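Side-chain contact in single-strand DNA-binding protein (Agrobacterium tumefaciens, PDB 3BTP), which binds single-stranded but not double-stranded DNA, whatever its sequence, and mediates nuclear uptake of the transferred T-DNA strand during plant transformation: residues A[418-421]-A[422-426]. Sequence-based numbering, arbitrary orientation.
Sequences EHFT and QLMDQ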
loop_
_atom_site.group_PDB
_atom_site.type_symbol
_atom_site.label_atom_id
_atom_site.label_comp_id
_atom_site.label_asym_id
_atom_site.label_seq_id
_atom_site.Cartn_x
_atom_site.Cartn_y
_atom_site.Cartn_z
ATOM N N GLU A 418 -15.521 -21.238 18.459
ATOM C CA GLU A 418 -15.800 -19.824 18.848
ATOM C C GLU A 418 -14.884 -18.788 18.205
ATOM O O GLU A 418 -15.332 -17.753 17.739
ATOM C CB GLU A 418 -15.748 -19.633 20.363
ATOM C CG GLU A 418 -16.980 -20.210 21.092
ATOM C CD GLU A 418 -18.298 -19.640 20.544
ATOM O OE1 GLU A 418 -18.407 -18.374 20.479
ATOM O OE2 GLU A 418 -19.201 -20.446 20.143
ATOM N N HIS A 419 -13.582 -19.023 18.246
ATOM C CA HIS A 419 -12.675 -18.111 17.569
ATOM C C HIS A 419 -12.944 -18.157 16.035
ATOM O O HIS A 419 -12.901 -17.140 15.364
ATOM C CB HIS A 419 -11.224 -18.491 17.873
ATOM C CG HIS A 419 -10.238 -17.618 17.193
ATOM N ND1 HIS A 419 -10.130 -16.264 17.462
ATOM C CD2 HIS A 419 -9.326 -17.892 16.235
ATOM C CE1 HIS A 419 -9.180 -15.747 16.713
ATOM N NE2 HIS A 419 -8.663 -16.722 15.978
ATOM N N PHE A 420 -13.158 -19.351 15.485
ATOM C CA PHE A 420 -13.490 -19.473 14.049
ATOM C C PHE A 420 -14.603 -18.531 13.584
ATOM O O PHE A 420 -14.446 -17.875 12.553
ATOM C CB PHE A 420 -13.888 -20.915 13.698
ATOM C CG PHE A 420 -14.309 -21.120 12.247
ATOM C CD1 PHE A 420 -13.357 -21.135 11.219
ATOM C CD2 PHE A 420 -15.666 -21.350 11.916
ATOM C CE1 PHE A 420 -13.753 -21.348 9.844
ATOM C CE2 PHE A 420 -16.063 -21.555 10.599
ATOM C CZ PHE A 420 -15.112 -21.581 9.544
ATOM N N THR A 421 -15.713 -18.490 14.352
ATOM C CA THR A 421 -16.894 -17.715 14.003
ATOM C C THR A 421 -16.623 -16.234 14.120
ATOM O O THR A 421 -17.038 -15.482 13.259
ATOM C CB THR A 421 -18.218 -18.124 14.826
ATOM O OG1 THR A 421 -18.454 -19.535 14.695
ATOM C CG2 THR A 421 -19.502 -17.368 14.240
ATOM N N GLN A 422 -15.915 -15.827 15.173
ATOM C CA GLN A 422 -15.483 -14.432 15.304
ATOM C C GLN A 422 -14.479 -13.922 14.199
ATOM O O GLN A 422 -14.614 -12.807 13.642
ATOM C CB GLN A 422 -14.856 -14.276 16.685
ATOM C CG GLN A 422 -15.888 -14.127 17.797
ATOM C CD GLN A 422 -15.353 -14.667 19.108
ATOM O OE1 GLN A 422 -14.186 -14.443 19.447
ATOM N NE2 GLN A 422 -16.186 -15.427 19.831
ATOM N N LEU A 423 -13.488 -14.764 13.883
ATOM C CA LEU A 423 -12.484 -14.442 12.882
ATOM C C LEU A 423 -13.165 -14.301 11.523
ATOM O O LEU A 423 -12.877 -13.392 10.756
ATOM C CB LEU A 423 -11.461 -15.552 12.787
ATOM C CG LEU A 423 -10.318 -15.224 11.872
ATOM C CD1 LEU A 423 -9.014 -15.711 12.566
ATOM C CD2 LEU A 423 -10.552 -15.871 10.448
ATOM N N MET A 424 -14.054 -15.232 11.226
ATOM C CA MET A 424 -14.645 -15.272 9.888
ATOM C C MET A 424 -15.628 -14.120 9.701
ATOM O O MET A 424 -15.578 -13.489 8.677
ATOM C CB MET A 424 -15.227 -16.677 9.566
ATOM C CG MET A 424 -14.162 -17.811 9.667
ATOM S SD MET A 424 -13.007 -17.911 8.272
ATOM C CE MET A 424 -14.067 -18.667 7.077
ATOM N N ASP A 425 -16.424 -13.771 10.709
ATOM C CA ASP A 425 -17.267 -12.548 10.683
ATOM C C ASP A 425 -16.414 -11.266 10.591
ATOM O O ASP A 425 -16.708 -10.393 9.781
ATOM C CB ASP A 425 -18.301 -12.565 11.864
ATOM C CG ASP A 425 -18.867 -11.113 12.296
ATOM O OD1 ASP A 425 -18.631 -10.057 11.625
ATOM O OD2 ASP A 425 -19.579 -11.039 13.372
ATOM N N GLN A 426 -15.326 -11.171 11.355
ATOM C CA GLN A 426 -14.506 -9.972 11.358
ATOM C C GLN A 426 -13.850 -9.810 10.016
ATOM O O GLN A 426 -13.718 -8.717 9.518
ATOM C CB GLN A 426 -13.411 -10.061 12.436
ATOM C CG GLN A 426 -12.680 -8.739 12.771
ATOM C CD GLN A 426 -11.783 -8.856 14.051
ATOM O OE1 GLN A 426 -10.958 -9.806 14.177
ATOM N NE2 GLN A 426 -11.944 -7.882 15.003
#
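M424 lays its CG over one face of the F420 ring, one turn of helix 417-427 further on. M424 CG sits 3.8 Å from the centroid of the F420 ring and 20° off its normal, which meets the geometry of a CH-pi contact. A chi2 of -76° turns M424 SD back to 3.9 Å from F420 CE1, and the bend at chi3 brings CE beside CE1 and CZ of the same ring; the sulfur is oblique to the ring, a Met-aromatic contact. Beside this buried pair, L423 CD1 reaches H419 NE2 at 3.6 Å, while that nitrogen is hydrogen-bonded to L399 O, which helps to hold the imidazole in this orientation. Four i to i+4 backbone bonds join the two segments, among them L423 N to H419 O at 2.9 Å. The exposed side is looser: the E418 carboxylate and Q422 amide planes stand 56° apart, and OE1 of E418 lies 3.7 Å from NE2 of Q422, too far for a hydrogen bond. With F420, L423 and M424 buried but E418, T421, Q422 and D425 exposed, the helix is amphipathic: F420 packs on P409, L412 and E413 of helix 409-415, while L423 and M424 rest on V398 of strand 396-399 in the neighbouring antiparallel sheet.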